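Citrate synthase (Metallosphaera sedula, PDB 6ABY) probably catalyses the condensation of oxaloacetate with acetyl-CoA and water to give citrate and CoA, in the tricarboxylic acid cycle. Local coordinates at residues 21-26 with 255-260. Numbering follows the deposited sequence.
Sequences DGELGR and IYKTMD
G22 and G25, in the hairpin turn with a G1 beta bulge that joins strands 18-21 and 26-29, lie against Y256 and T258 of the loop that follows the oxaloacetate-binding H253 in citrate synthase and leads into helix 261-269. The contact illustrates how a glycine-rich turn admits a second backbone at close range. Its polar link is direct: K257 N donates to G22 O at 3.1 Å, nearly straight at 169°, though the donor stands above the carbonyl plane. A CA-H...O contact from G22 to I255 O adds to it, and a side chain on G22 would clash with that oxygen. G25 has a positive phi (73°), which favours glycine and is usual at this position of a G1 bulge; G25 O accepts a hydrogen bond from a water that also donates to M259 O.

Packing supplies the rest. The methyl CG2 of T258 presses on G25 CA at 3.5 Å, where a beta carbon would clash. With CG anti to its carbonyl carbon (chi1 -62°), the Y256 ring sets CD1 obliquely against both glycine CA atoms, while D21 O and R26 O lie at its edge. D260 CA covers one face off-centre, and Y256 OH hydrogen-bonds to NE2 of H179, which binds oxaloacetate. A leucine at Y256 would probably leave that imidazole without its hydroxyl partner and open a gap beside G25.

Charge plays a looser part where E23 meets K257. Their side chains cross at a slant; E23 OE1 and K257 NZ stay 4.4 Å apart, beyond a salt bridge, and E23 OE1 instead touches K257 CE at 3.4 Å.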
ATOM      1  N   ASP B  21     -12.225 -22.738   9.498  1.00 34.70           N
ATOM      2  CA  ASP B  21     -13.026 -23.916   9.110  1.00 36.31           C
ATOM      3  C   ASP B  21     -14.355 -23.374   8.610  1.00 36.13           C
ATOM      4  O   ASP B  21     -15.263 -23.166   9.432  1.00 38.44           O
ATOM      5  CB  ASP B  21     -13.119 -24.866  10.299  1.00 40.94           C
ATOM      6  CG  ASP B  21     -13.714 -26.216   9.981  1.00 47.17           C
ATOM      7  OD1 ASP B  21     -14.402 -26.317   8.941  1.00 49.55           O
ATOM      8  OD2 ASP B  21     -13.492 -27.148  10.790  1.00 51.18           O
ATOM      9  N   GLY B  22     -14.465 -23.151   7.298  1.00 35.72           N
ATOM     10  CA  GLY B  22     -15.677 -22.592   6.677  1.00 35.98           C
ATOM     11  C   GLY B  22     -16.845 -23.544   6.791  1.00 37.77           C
ATOM     12  O   GLY B  22     -17.993 -23.063   6.985  1.00 40.34           O
ATOM     13  N   GLU B  23     -16.558 -24.847   6.760  1.00 40.80           N
ATOM     14  CA  GLU B  23     -17.587 -25.917   6.804  1.00 46.24           C
ATOM     15  C   GLU B  23     -18.353 -25.754   8.129  1.00 47.86           C
ATOM     16  O   GLU B  23     -19.547 -25.439   8.080  1.00 50.06           O
ATOM     17  CB  GLU B  23     -16.902 -27.271   6.593  1.00 46.82           C
ATOM     18  CG  GLU B  23     -17.855 -28.430   6.337  1.00 55.86           C
ATOM     19  CD  GLU B  23     -18.515 -28.501   4.961  1.00 64.86           C
ATOM     20  OE1 GLU B  23     -17.956 -27.948   3.971  1.00 66.26           O
ATOM     21  OE2 GLU B  23     -19.602 -29.117   4.878  1.00 65.94           O
ATOM     22  N   LEU B  24     -17.656 -25.843   9.264  1.00 44.17           N
ATOM     23  CA  LEU B  24     -18.263 -25.929  10.618  1.00 45.17           C
ATOM     24  C   LEU B  24     -18.390 -24.541  11.259  1.00 42.15           C
ATOM     25  O   LEU B  24     -19.092 -24.418  12.256  1.00 40.65           O
ATOM     26  CB  LEU B  24     -17.405 -26.875  11.456  1.00 47.31           C
ATOM     27  CG  LEU B  24     -17.184 -28.245  10.820  1.00 51.89           C
ATOM     28  CD1 LEU B  24     -16.311 -29.138  11.699  1.00 51.30           C
ATOM     29  CD2 LEU B  24     -18.523 -28.907  10.524  1.00 53.04           C
ATOM     30  N   GLY B  25     -17.806 -23.504  10.671  1.00 37.82           N
ATOM     31  CA  GLY B  25     -17.893 -22.148  11.237  1.00 37.35           C
ATOM     32  C   GLY B  25     -17.020 -22.053  12.468  1.00 32.29           C
ATOM     33  O   GLY B  25     -17.500 -21.670  13.518  1.00 32.38           O
ATOM     34  N   ARG B  26     -15.766 -22.430  12.329  1.00 32.47           N
ATOM     35  CA  ARG B  26     -14.814 -22.427  13.458  1.00 35.00           C
ATOM     36  C   ARG B  26     -13.628 -21.589  13.021  1.00 34.23           C
ATOM     37  O   ARG B  26     -13.299 -21.625  11.821  1.00 34.95           O
ATOM     38  CB  ARG B  26     -14.375 -23.852  13.804  1.00 37.86           C
ATOM     39  CG  ARG B  26     -15.464 -24.645  14.503  1.00 39.56           C
ATOM     40  CD  ARG B  26     -15.119 -26.118  14.561  1.00 45.99           C
ATOM     41  NE  ARG B  26     -16.050 -26.795  15.456  1.00 47.51           N
ATOM     42  CZ  ARG B  26     -16.076 -28.104  15.684  1.00 50.16           C
ATOM     43  NH1 ARG B  26     -15.218 -28.915  15.084  1.00 47.54           N
ATOM     44  NH2 ARG B  26     -16.971 -28.590  16.519  1.00 48.88           N
ATOM     45  N   ILE B 255     -15.803 -17.577   2.695  1.00 48.69           N
ATOM     46  CA  ILE B 255     -15.360 -18.848   3.362  1.00 47.94           C
ATOM     47  C   ILE B 255     -16.474 -19.508   4.200  1.00 42.64           C
ATOM     48  O   ILE B 255     -16.690 -20.729   4.003  1.00 46.62           O
ATOM     49  CB  ILE B 255     -14.071 -18.668   4.192  1.00 47.91           C
ATOM     50  CG1 ILE B 255     -12.951 -17.957   3.416  1.00 52.53           C
ATOM     51  CG2 ILE B 255     -13.612 -20.029   4.711  1.00 49.62           C
ATOM     52  CD1 ILE B 255     -12.357 -18.761   2.265  1.00 52.88           C
ATOM     53  N   TYR B 256     -17.112 -18.813   5.149  1.00 37.07           N
ATOM     54  CA  TYR B 256     -18.116 -19.452   6.051  1.00 40.72           C
ATOM     55  C   TYR B 256     -19.362 -19.827   5.232  1.00 41.52           C
ATOM     56  O   TYR B 256     -19.948 -18.929   4.602  1.00 39.62           O
ATOM     57  CB  TYR B 256     -18.470 -18.589   7.275  1.00 36.17           C
ATOM     58  CG  TYR B 256     -17.300 -18.320   8.183  1.00 32.78           C
ATOM     59  CD1 TYR B 256     -16.643 -19.345   8.851  1.00 32.17           C
ATOM     60  CD2 TYR B 256     -16.799 -17.039   8.317  1.00 35.11           C
ATOM     61  CE1 TYR B 256     -15.530 -19.103   9.648  1.00 31.66           C
ATOM     62  CE2 TYR B 256     -15.720 -16.769   9.148  1.00 33.87           C
ATOM     63  CZ  TYR B 256     -15.069 -17.804   9.795  1.00 33.20           C
ATOM     64  OH  TYR B 256     -13.979 -17.491  10.548  1.00 31.59           O
ATOM     65  N   LYS B 257     -19.703 -21.121   5.235  1.00 46.02           N
ATOM     66  CA  LYS B 257     -20.929 -21.700   4.627  1.00 55.59           C
ATOM     67  C   LYS B 257     -22.018 -21.714   5.706  1.00 58.55           C
ATOM     68  O   LYS B 257     -23.082 -22.339   5.494  1.00 54.34           O
ATOM     69  CB  LYS B 257     -20.670 -23.122   4.120  1.00 64.02           C
ATOM     70  CG  LYS B 257     -19.457 -23.294   3.222  1.00 69.72           C
ATOM     71  CD  LYS B 257     -18.915 -24.712   3.249  1.00 83.38           C
ATOM     72  CE  LYS B 257     -17.633 -24.895   2.459  1.00 89.59           C
ATOM     73  NZ  LYS B 257     -17.837 -24.640   1.011  1.00 91.38           N
ATOM     74  N   THR B 258     -21.742 -21.054   6.832  1.00 51.81           N
ATOM     75  CA  THR B 258     -22.613 -21.034   8.029  1.00 47.13           C
ATOM     76  C   THR B 258     -22.450 -19.688   8.750  1.00 43.32           C
ATOM     77  O   THR B 258     -21.719 -18.805   8.261  1.00 36.32           O
ATOM     78  CB  THR B 258     -22.324 -22.249   8.912  1.00 46.39           C
ATOM     79  OG1 THR B 258     -23.455 -22.374   9.768  1.00 50.67           O
ATOM     80  CG2 THR B 258     -21.058 -22.134   9.729  1.00 42.81           C
ATOM     81  N   MET B 259     -23.184 -19.514   9.840  1.00 39.02           N
ATOM     82  CA  MET B 259     -23.049 -18.348  10.731  1.00 41.09           C
ATOM     83  C   MET B 259     -21.556 -18.155  11.019  1.00 35.26           C
ATOM     84  O   MET B 259     -20.921 -19.140  11.404  1.00 34.72           O
ATOM     85  CB  MET B 259     -23.798 -18.628  12.031  1.00 47.48           C
ATOM     86  CG  MET B 259     -23.622 -17.561  13.057  1.00 55.76           C
ATOM     87  SD  MET B 259     -24.693 -16.170  12.709  1.00 62.65           S
ATOM     88  CE  MET B 259     -26.137 -16.653  13.649  1.00 63.33           C
ATOM     89  N   ASP B 260     -21.027 -16.953  10.766  1.00 32.62           N
ATOM     90  CA  ASP B 260     -19.628 -16.556  11.061  1.00 30.32           C
ATOM     91  C   ASP B 260     -19.463 -16.704  12.578  1.00 32.18           C
ATOM     92  O   ASP B 260     -20.254 -16.135  13.320  1.00 27.34           O
ATOM     93  CB  ASP B 260     -19.401 -15.139  10.517  1.00 30.44           C
ATOM     94  CG  ASP B 260     -18.019 -14.535  10.685  1.00 30.62           C
ATOM     95  OD1 ASP B 260     -17.271 -14.940  11.621  1.00 29.49           O
ATOM     96  OD2 ASP B 260     -17.733 -13.590   9.930  1.00 31.45           O
TER
HETATM   97  O   HOH W   1     -20.012 -20.473  13.998  1.00 37.63           O